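Local atomic coordinates of Ac-ASP-7 (Ancylostoma caninum, PDB entry 3S6S), a protein that is of unknown function but belongs to the SCP/TAPS (CAP) family of secreted hookworm proteins, thought to act at the interface between parasite and host. Residues T24-L29 and R107-P112; G49-C54 and Y176-A181; T115-S120 and C138-K143. All blocks are in the same frame, centred on the assembly; numbering follows the deposited sequence.

Contact 1 of 3, residues T24-L29 and R107-P112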
loop_
_atom_site.group_PDB
_atom_site.type_symbol
_atom_site.label_atom_id
_atom_site.label_comp_id
_atom_site.label_asym_id
_atom_site.label_seq_id
_atom_site.Cartn_x
_atom_site.Cartn_y
_atom_site.Cartn_z
ATOM N N THR A 24 2.290 6.069 4.953
ATOM C CA THR A 24 3.365 6.954 4.510
ATOM C C THR A 24 4.495 6.165 3.851
ATOM O O THR A 24 5.044 6.578 2.825
ATOM C CB THR A 24 3.917 7.826 5.659
ATOM O OG1 THR A 24 2.897 8.742 6.102
ATOM C CG2 THR A 24 5.108 8.620 5.179
ATOM N N PHE A 25 4.817 5.012 4.428
ATOM C CA PHE A 25 5.789 4.122 3.823
ATOM C C PHE A 25 5.367 3.736 2.409
ATOM O O PHE A 25 6.157 3.798 1.473
ATOM C CB PHE A 25 5.961 2.863 4.669
ATOM C CG PHE A 25 6.795 1.803 4.011
ATOM C CD1 PHE A 25 6.215 0.890 3.136
ATOM C CD2 PHE A 25 8.160 1.711 4.277
ATOM C CE1 PHE A 25 6.979 -0.094 2.527
ATOM C CE2 PHE A 25 8.941 0.745 3.669
ATOM C CZ PHE A 25 8.347 -0.172 2.796
ATOM N N HIS A 26 4.117 3.323 2.252
ATOM C CA HIS A 26 3.616 2.972 0.924
ATOM C C HIS A 26 3.629 4.145 -0.039
ATOM O O HIS A 26 4.249 4.075 -1.099
ATOM C CB HIS A 26 2.193 2.414 1.004
ATOM C CG HIS A 26 2.140 0.967 1.375
ATOM N ND1 HIS A 26 2.295 0.525 2.671
ATOM C CD2 HIS A 26 1.954 -0.141 0.618
ATOM C CE1 HIS A 26 2.184 -0.791 2.699
ATOM N NE2 HIS A 26 1.988 -1.220 1.464
ATOM N N ASN A 27 2.935 5.226 0.312
ATOM C CA ASN A 27 2.745 6.291 -0.673
ATOM C C ASN A 27 3.969 7.166 -0.873
ATOM O O ASN A 27 4.216 7.670 -1.984
ATOM C CB ASN A 27 1.468 7.091 -0.403
ATOM C CG ASN A 27 0.219 6.321 -0.814
ATOM O OD1 ASN A 27 0.112 5.850 -1.962
ATOM N ND2 ASN A 27 -0.703 6.138 0.131
ATOM N N GLY A 28 4.756 7.311 0.190
ATOM C CA GLY A 28 6.063 7.933 0.074
ATOM C C GLY A 28 6.935 7.249 -0.967
ATOM O O GLY A 28 7.553 7.907 -1.807
ATOM N N LEU A 29 6.984 5.917 -0.930
ATOM C CA LEU A 29 7.824 5.205 -1.872
ATOM C C LEU A 29 7.252 5.417 -3.258
ATOM O O LEU A 29 7.963 5.742 -4.201
ATOM C CB LEU A 29 7.860 3.721 -1.547
ATOM C CG LEU A 29 9.174 2.971 -1.785
ATOM C CD1 LEU A 29 8.874 1.515 -2.020
ATOM C CD2 LEU A 29 9.968 3.546 -2.950
ATOM N N ARG A 107 7.070 -5.679 -4.772
ATOM C CA ARG A 107 6.319 -5.707 -6.023
ATOM C C ARG A 107 4.865 -5.289 -5.835
ATOM O O ARG A 107 4.328 -4.528 -6.640
ATOM C CB ARG A 107 6.332 -7.093 -6.650
ATOM C CG ARG A 107 7.462 -7.342 -7.592
ATOM C CD ARG A 107 7.136 -8.583 -8.408
ATOM N NE ARG A 107 6.701 -8.217 -9.743
ATOM C CZ ARG A 107 5.635 -8.713 -10.344
ATOM N NH1 ARG A 107 4.887 -9.626 -9.720
ATOM N NH2 ARG A 107 5.333 -8.302 -11.576
ATOM N N GLN A 108 4.222 -5.805 -4.789
ATOM C CA GLN A 108 2.843 -5.419 -4.513
ATOM C C GLN A 108 2.743 -3.956 -4.056
ATOM O O GLN A 108 1.921 -3.189 -4.558
ATOM C CB GLN A 108 2.223 -6.347 -3.472
ATOM C CG GLN A 108 0.829 -5.930 -3.056
ATOM C CD GLN A 108 -0.198 -6.104 -4.169
ATOM O OE1 GLN A 108 -0.610 -7.235 -4.487
ATOM N NE2 GLN A 108 -0.620 -4.983 -4.774
ATOM N N VAL A 109 3.600 -3.583 -3.110
ATOM C CA VAL A 109 3.621 -2.248 -2.523
ATOM C C VAL A 109 3.677 -1.162 -3.589
ATOM O O VAL A 109 3.095 -0.083 -3.465
ATOM C CB VAL A 109 4.868 -2.100 -1.629
ATOM C CG1 VAL A 109 5.072 -0.640 -1.192
ATOM C CG2 VAL A 109 4.756 -3.041 -0.430
ATOM N N VAL A 110 4.341 -1.499 -4.674
ATOM C CA VAL A 110 4.859 -0.521 -5.609
ATOM C C VAL A 110 4.148 -0.564 -6.985
ATOM O O VAL A 110 4.390 0.284 -7.842
ATOM C CB VAL A 110 6.400 -0.746 -5.673
ATOM C CG1 VAL A 110 6.927 -0.926 -7.083
ATOM C CG2 VAL A 110 7.124 0.316 -4.860
ATOM N N TYR A 111 3.251 -1.543 -7.150
ATOM C CA TYR A 111 2.471 -1.779 -8.364
ATOM C C TYR A 111 1.606 -0.572 -8.713
ATOM O O TYR A 111 0.655 -0.268 -7.998
ATOM C CB TYR A 111 1.564 -3.000 -8.140
ATOM C CG TYR A 111 0.730 -3.433 -9.323
ATOM C CD1 TYR A 111 -0.521 -3.998 -9.138
ATOM C CD2 TYR A 111 1.206 -3.311 -10.626
ATOM C CE1 TYR A 111 -1.289 -4.411 -10.221
ATOM C CE2 TYR A 111 0.449 -3.711 -11.707
ATOM C CZ TYR A 111 -0.796 -4.258 -11.499
ATOM O OH TYR A 111 -1.548 -4.671 -12.576
ATOM N N PRO A 112 1.921 0.112 -9.829
ATOM C CA PRO A 112 1.275 1.392 -10.178
ATOM C C PRO A 112 -0.236 1.318 -10.394
ATOM O O PRO A 112 -0.881 2.357 -10.369
ATOM C CB PRO A 112 1.979 1.798 -11.477
ATOM C CG PRO A 112 3.298 1.083 -11.431
ATOM C CD PRO A 112 3.006 -0.231 -10.764
#
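In the alpha-beta-alpha sandwich of the SCP/TAPS family, helix 16-34 packs against helix 103-110 on one side of the central sheet, and this contact joins the two through His-26, Leu-29, Val-109 and Val-110. Val-109 makes the largest single contribution, directing both methyls at the imidazole of His-26. Its CG1 lies 3.6 Å from His-26 CD2, and its CG2 lies 3.8 Å from His-26 NE2, so the two methyls meet CD2 and NE2 obliquely while the two side chains cross at about a right angle. A beta-branched residue suits this place, because two methyls on one carbon can address neighbouring ring atoms together. The histidine reaches Val-109 because CG stands opposite its own carbonyl carbon (chi1 -82°).

One turn further along, Leu-29 CD1 meets Val-110 CG2 at 3.5 Å, the two chains meeting at a slant. Leu-29 CD1 also reaches toward Val-109 CG1, at 4.4 Å. The Phe-25 ring adds a looser touch, its CE1 4.2 Å from the same Val-109 CG1, so that one methyl is approached by phenylalanine, histidine and leucine. Across this seam the packing is apolar, yet the imidazole is buried and needs polar partners at both nitrogens: ND1 is bonded to Ile-22 O within its own helix and NE2 to Tyr-140 OH. These two bonds should fix the rotation of the ring and hold its CD2 against the valine.

Phe-25 also rests on Leu-96 and Val-109 on Phe-99, both of helix 88-99. On the sheet side, strand 133-140 brings Tyr-140 against Val-109, while Phe-117 of strand 116-123 meets the His-26 ring.

Contact 2 of 3, residues G49-C54 and Y176-A181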
loop_
_atom_site.group_PDB
_atom_site.type_symbol
_atom_site.label_atom_id
_atom_site.label_comp_id
_atom_site.label_asym_id
_atom_site.label_seq_id
_atom_site.Cartn_x
_atom_site.Cartn_y
_atom_site.Cartn_z
ATOM N N GLY A 49 -1.709 6.799 -6.181
ATOM C CA GLY A 49 -1.538 6.723 -4.742
ATOM C C GLY A 49 -2.474 5.625 -4.255
ATOM O O GLY A 49 -3.469 5.325 -4.908
ATOM N N LEU A 50 -2.170 5.002 -3.129
ATOM C CA LEU A 50 -3.109 4.044 -2.595
ATOM C C LEU A 50 -4.055 4.752 -1.636
ATOM O O LEU A 50 -3.637 5.388 -0.664
ATOM C CB LEU A 50 -2.387 2.910 -1.878
ATOM C CG LEU A 50 -1.374 2.079 -2.661
ATOM C CD1 LEU A 50 -0.704 1.103 -1.720
ATOM C CD2 LEU A 50 -2.047 1.336 -3.807
ATOM N N VAL A 51 -5.344 4.643 -1.909
ATOM C CA VAL A 51 -6.325 5.091 -0.953
ATOM C C VAL A 51 -6.369 4.116 0.218
ATOM O O VAL A 51 -6.522 2.920 0.015
ATOM C CB VAL A 51 -7.706 5.184 -1.601
ATOM C CG1 VAL A 51 -8.772 5.328 -0.537
ATOM C CG2 VAL A 51 -7.729 6.335 -2.597
ATOM N N TYR A 52 -6.215 4.633 1.436
ATOM C CA TYR A 52 -6.394 3.823 2.633
ATOM C C TYR A 52 -7.871 3.523 2.864
ATOM O O TYR A 52 -8.688 4.432 3.005
ATOM C CB TYR A 52 -5.770 4.454 3.892
ATOM C CG TYR A 52 -5.617 3.393 4.962
ATOM C CD1 TYR A 52 -4.422 2.700 5.105
ATOM C CD2 TYR A 52 -6.696 3.024 5.760
ATOM C CE1 TYR A 52 -4.289 1.695 6.039
ATOM C CE2 TYR A 52 -6.578 2.021 6.705
ATOM C CZ TYR A 52 -5.373 1.357 6.840
ATOM O OH TYR A 52 -5.249 0.351 7.772
ATOM N N ASP A 53 -8.199 2.238 2.907
ATOM C CA ASP A 53 -9.583 1.789 2.856
ATOM C C ASP A 53 -9.883 0.883 4.045
ATOM O O ASP A 53 -9.381 -0.248 4.113
ATOM C CB ASP A 53 -9.823 1.049 1.537
ATOM C CG ASP A 53 -11.248 0.506 1.390
ATOM O OD1 ASP A 53 -11.889 0.094 2.386
ATOM O OD2 ASP A 53 -11.724 0.468 0.236
ATOM N N CYS A 54 -10.717 1.383 4.960
ATOM C CA CYS A 54 -11.064 0.680 6.193
ATOM C C CYS A 54 -11.708 -0.665 5.929
ATOM O O CYS A 54 -11.537 -1.595 6.716
ATOM C CB CYS A 54 -12.001 1.516 7.065
ATOM S SG CYS A 54 -11.395 3.170 7.470
ATOM N N TYR A 176 -5.296 9.549 -7.953
ATOM C CA TYR A 176 -6.219 8.943 -6.998
ATOM C C TYR A 176 -7.579 8.680 -7.638
ATOM O O TYR A 176 -8.183 9.579 -8.219
ATOM C CB TYR A 176 -6.399 9.838 -5.768
ATOM C CG TYR A 176 -5.173 9.961 -4.892
ATOM C CD1 TYR A 176 -4.168 10.885 -5.181
ATOM C CD2 TYR A 176 -5.017 9.161 -3.773
ATOM C CE1 TYR A 176 -3.047 11.006 -4.375
ATOM C CE2 TYR A 176 -3.900 9.270 -2.971
ATOM C CZ TYR A 176 -2.922 10.204 -3.274
ATOM O OH TYR A 176 -1.815 10.311 -2.470
ATOM N N THR A 177 -8.052 7.445 -7.548
ATOM C CA THR A 177 -9.425 7.160 -7.923
ATOM C C THR A 177 -10.119 6.407 -6.799
ATOM O O THR A 177 -9.471 5.713 -6.035
ATOM C CB THR A 177 -9.526 6.386 -9.247
ATOM O OG1 THR A 177 -10.902 6.089 -9.505
ATOM C CG2 THR A 177 -8.750 5.081 -9.173
ATOM N N PHE A 178 -11.432 6.564 -6.694
ATOM C CA PHE A 178 -12.212 5.894 -5.669
ATOM C C PHE A 178 -13.128 4.864 -6.293
ATOM O O PHE A 178 -13.922 4.228 -5.609
ATOM C CB PHE A 178 -13.033 6.901 -4.859
ATOM C CG PHE A 178 -12.193 7.864 -4.079
ATOM C CD1 PHE A 178 -11.812 9.081 -4.632
ATOM C CD2 PHE A 178 -11.754 7.539 -2.809
ATOM C CE1 PHE A 178 -11.020 9.962 -3.929
ATOM C CE2 PHE A 178 -10.985 8.408 -2.098
ATOM C CZ PHE A 178 -10.613 9.636 -2.663
ATOM N N PHE A 179 -13.006 4.701 -7.603
ATOM C CA PHE A 179 -13.873 3.787 -8.331
ATOM C C PHE A 179 -13.083 3.075 -9.433
ATOM O O PHE A 179 -13.320 3.274 -10.627
ATOM C CB PHE A 179 -15.089 4.552 -8.872
ATOM C CG PHE A 179 -15.853 5.316 -7.799
ATOM C CD1 PHE A 179 -15.815 6.706 -7.747
ATOM C CD2 PHE A 179 -16.594 4.633 -6.831
ATOM C CE1 PHE A 179 -16.509 7.404 -6.765
ATOM C CE2 PHE A 179 -17.286 5.326 -5.839
ATOM C CZ PHE A 179 -17.240 6.712 -5.806
ATOM N N ALA A 180 -12.115 2.270 -9.007
ATOM C CA ALA A 180 -11.289 1.475 -9.911
ATOM C C ALA A 180 -11.930 0.105 -10.133
ATOM O O ALA A 180 -11.635 -0.586 -11.108
ATOM C CB ALA A 180 -9.877 1.320 -9.336
ATOM N N ALA A 181 -12.806 -0.278 -9.208
ATOM C CA ALA A 181 -13.574 -1.511 -9.312
ATOM C C ALA A 181 -14.604 -1.448 -10.446
ATOM O O ALA A 181 -14.256 -1.264 -11.617
ATOM C CB ALA A 181 -14.265 -1.798 -7.986
HETATM O O HOH W 1 -6.072 5.895 -5.888
#
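The start of strand 51-53 is covered by the C-terminal, cysteine-rich part of the chain, where Tyr-176 ends a two-stranded hairpin and lays its ring over Gly-49. The contact is a CH-pi one: Gly-49 CA lies 4.2 Å from the centroid of the Tyr-176 ring, over one face and displaced toward the rim. Glycine suits this place because its bare CA allows the backbone to come close against an aromatic face.

Val-51 packs beside the tyrosine. Its CG2 comes to the edge of the Tyr-176 ring, near the ring plane, 4.1 Å from CD2. The same methyl lies 3.9 Å from Phe-178 CE2, and CG1 approaches that atom too, the valine and phenylalanine crossing at about a right angle. With CG opposite the carbonyl carbon in both Tyr-176 and Phe-178 (chi1 -68° and -64°), both rings come to the same methyl, from directions roughly at right angles.

Water 1 lies 2.8 Å from Gly-49 O and accepts from Thr-177 N at 3.0 Å, bridging the two backbones. Beyond it the chain turns: Thr-177 OG1 accepts from Phe-179 N at 3.2 Å, nearly straight at 169°. Threonine's short hydroxyl side chain places OG1 next to the backbone N two residues on, as an ST turn requires.

Backbone bonds link Gly-49 to Cys-175 and Val-51 to Thr-115 and Phe-117, so 49-54 joins the C-terminal tail to the main sheet, of which strand 51-53 is a member. Such docking is characteristic of a C-terminal, disulfide-rich extension laid against the alpha-beta-alpha sandwich of an SCP/TAPS domain.

Contact 3 of 3, residues T115-S120 and C138-K143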
loop_
_atom_site.group_PDB
_atom_site.type_symbol
_atom_site.label_atom_id
_atom_site.label_comp_id
_atom_site.label_asym_id
_atom_site.label_seq_id
_atom_site.Cartn_x
_atom_site.Cartn_y
_atom_site.Cartn_z
ATOM N N THR A 115 -4.867 0.748 -6.361
ATOM C CA THR A 115 -5.429 2.065 -6.064
ATOM C C THR A 115 -5.939 2.211 -4.640
ATOM O O THR A 115 -6.266 3.327 -4.207
ATOM C CB THR A 115 -6.609 2.417 -6.988
ATOM O OG1 THR A 115 -7.769 1.679 -6.594
ATOM C CG2 THR A 115 -6.271 2.149 -8.442
ATOM N N ARG A 116 -6.046 1.091 -3.922
ATOM C CA ARG A 116 -6.418 1.139 -2.520
ATOM C C ARG A 116 -5.942 -0.083 -1.752
ATOM O O ARG A 116 -5.689 -1.142 -2.342
ATOM C CB ARG A 116 -7.923 1.386 -2.322
ATOM C CG ARG A 116 -8.841 0.473 -3.074
ATOM C CD ARG A 116 -10.282 0.671 -2.608
ATOM N NE ARG A 116 -11.005 1.661 -3.398
ATOM C CZ ARG A 116 -11.971 2.445 -2.913
ATOM N NH1 ARG A 116 -12.322 2.364 -1.631
ATOM N NH2 ARG A 116 -12.576 3.325 -3.703
ATOM N N PHE A 117 -5.796 0.097 -0.439
ATOM C CA PHE A 117 -5.327 -0.945 0.450
ATOM C C PHE A 117 -5.748 -0.630 1.877
ATOM O O PHE A 117 -6.147 0.486 2.179
ATOM C CB PHE A 117 -3.798 -1.080 0.380
ATOM C CG PHE A 117 -3.037 -0.035 1.182
ATOM C CD1 PHE A 117 -3.354 1.317 1.096
ATOM C CD2 PHE A 117 -1.993 -0.409 2.016
ATOM C CE1 PHE A 117 -2.629 2.270 1.818
ATOM C CE2 PHE A 117 -1.274 0.536 2.747
ATOM C CZ PHE A 117 -1.595 1.877 2.647
ATOM N N GLY A 118 -5.629 -1.625 2.745
ATOM C CA GLY A 118 -5.796 -1.462 4.168
ATOM C C GLY A 118 -4.970 -2.520 4.889
ATOM O O GLY A 118 -4.666 -3.573 4.318
ATOM N N CYS A 119 -4.592 -2.244 6.140
ATOM C CA CYS A 119 -3.761 -3.182 6.888
ATOM C C CYS A 119 -4.293 -3.410 8.290
ATOM O O CYS A 119 -5.018 -2.588 8.842
ATOM C CB CYS A 119 -2.317 -2.685 6.965
ATOM S SG CYS A 119 -1.678 -2.062 5.398
ATOM N N SER A 120 -3.921 -4.537 8.866
ATOM C CA SER A 120 -4.271 -4.809 10.241
ATOM C C SER A 120 -3.128 -5.575 10.857
ATOM O O SER A 120 -2.346 -6.207 10.148
ATOM C CB SER A 120 -5.564 -5.615 10.317
ATOM O OG SER A 120 -5.895 -5.883 11.666
ATOM N N CYS A 138 -1.219 -6.498 4.893
ATOM C CA CYS A 138 -1.886 -5.536 4.031
ATOM C C CYS A 138 -2.568 -6.249 2.871
ATOM O O CYS A 138 -2.078 -7.255 2.322
ATOM C CB CYS A 138 -0.927 -4.471 3.521
ATOM S SG CYS A 138 -0.274 -3.438 4.840
ATOM N N VAL A 139 -3.721 -5.701 2.531
ATOM C CA VAL A 139 -4.574 -6.191 1.482
ATOM C C VAL A 139 -4.750 -5.057 0.475
ATOM O O VAL A 139 -4.990 -3.891 0.844
ATOM C CB VAL A 139 -5.944 -6.645 2.058
ATOM C CG1 VAL A 139 -7.016 -6.590 0.994
ATOM C CG2 VAL A 139 -5.824 -8.049 2.692
ATOM N N TYR A 140 -4.600 -5.411 -0.795
ATOM C CA TYR A 140 -4.614 -4.453 -1.882
ATOM C C TYR A 140 -5.715 -4.812 -2.857
ATOM O O TYR A 140 -6.051 -5.979 -3.014
ATOM C CB TYR A 140 -3.269 -4.459 -2.590
ATOM C CG TYR A 140 -2.111 -4.276 -1.641
ATOM C CD1 TYR A 140 -1.727 -5.302 -0.792
ATOM C CD2 TYR A 140 -1.398 -3.080 -1.595
ATOM C CE1 TYR A 140 -0.676 -5.152 0.071
ATOM C CE2 TYR A 140 -0.335 -2.925 -0.726
ATOM C CZ TYR A 140 0.015 -3.970 0.100
ATOM O OH TYR A 140 1.055 -3.841 0.971
ATOM N N ASP A 141 -6.296 -3.806 -3.499
ATOM C CA ASP A 141 -7.387 -4.078 -4.414
ATOM C C ASP A 141 -6.858 -4.723 -5.686
ATOM O O ASP A 141 -7.573 -5.466 -6.350
ATOM C CB ASP A 141 -8.214 -2.818 -4.705
ATOM C CG ASP A 141 -7.463 -1.777 -5.535
ATOM O OD1 ASP A 141 -8.150 -0.944 -6.159
ATOM O OD2 ASP A 141 -6.214 -1.775 -5.568
ATOM N N LYS A 142 -5.599 -4.460 -6.018
ATOM C CA LYS A 142 -5.042 -5.043 -7.228
ATOM C C LYS A 142 -3.652 -5.667 -7.057
ATOM O O LYS A 142 -2.710 -5.039 -6.586
ATOM C CB LYS A 142 -5.069 -4.050 -8.391
ATOM C CG LYS A 142 -4.934 -4.741 -9.741
ATOM C CD LYS A 142 -5.151 -3.779 -10.902
ATOM C CE LYS A 142 -5.368 -4.525 -12.233
ATOM N NZ LYS A 142 -4.303 -5.535 -12.509
ATOM N N LYS A 143 -3.563 -6.928 -7.460
ATOM C CA LYS A 143 -2.368 -7.736 -7.358
ATOM C C LYS A 143 -1.690 -7.797 -8.709
ATOM O O LYS A 143 -2.336 -8.098 -9.696
ATOM C CB LYS A 143 -2.783 -9.144 -6.954
ATOM C CG LYS A 143 -1.682 -10.154 -7.012
ATOM C CD LYS A 143 -2.206 -11.454 -6.498
ATOM C CE LYS A 143 -1.093 -12.457 -6.250
ATOM N NZ LYS A 143 -1.684 -13.796 -5.921
#
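Phe-117 and Tyr-140 lie side by side and point the same way from the antiparallel hairpin of strands 116-123 and 133-140, in the central sheet of the SCP/TAPS fold. They form a non-hydrogen-bonded pair. Their ring planes are only 26° apart, but the rings are slid past each other, with centroids 5.8 Å apart, and barely overlap. The closer touch is Phe-117 CB against Tyr-140 CD2, at 3.7 Å. Large aromatics suit this face, which is roofed by helix 16-34: Phe-117 packs on Ile-22 and Asp-23, while Tyr-140 keeps its buried hydroxyl bonded to Thr-78.

Next along the same face, Cys-119 and Cys-138 form a cross-strand disulfide at another non-hydrogen-bonded pair. Each SG sits opposite its own carbonyl carbon, and chi3 is 104°. Between the two pairs, Gly-118 and Val-139 exchange backbone bonds in both directions. Val-139 turns to the other face, toward Leu-56 and Glu-59 of helix 54-65, where an aliphatic side chain packs well.

Beyond Phe-117 and Tyr-140 the strands give way to side-chain bonding. Asp-141 N still donates to Arg-116 O, at 3.0 Å, and the aspartate bends back over the start of the opposing strand with CG held between its backbone N and carbonyl carbon (chi1 69°). The Arg-116 and Asp-141 side chains cross at about a right angle, Arg-116 CG 3.5 Å from Asp-141 OD1, while the Arg-116 guanidinium runs on to a salt bridge with Asp-53. A carboxylate suits this end because its two oxygens can serve several donors: Asp-141 OD2 takes Thr-115 N at 3.0 Å and, weakly, Arg-116 N at 3.3 Å, and Asp-141 OD1 accepts from Thr-115 OG1 at 2.7 Å, both threonine donors on the syn side, somewhat out of the carboxylate plane.

Overall arrangement
Contacts 2 and 3 share the central mixed sheet of one SCP/TAPS domain through the neighbouring strands 51-53 and 116-123, their centres about 9 Å apart. Contact 1 lies in the helical layer beside it, its centre about 11 Å from that of contact 3 and 13 Å from that of contact 2. Along the chain contact 3 is nested inside the loop closed by contact 2 and follows contact 1 in series; contacts 1 and 2 interleave. Probable hydrogen bonds from Asn-27 OD1 to Leu-50 N and Gln-108 NE2 to Lys-142 O join the helices to loops flanking strands 51-53 and 133-140. Helix pair, C-terminal tail and hairpin thus meet around one sheet.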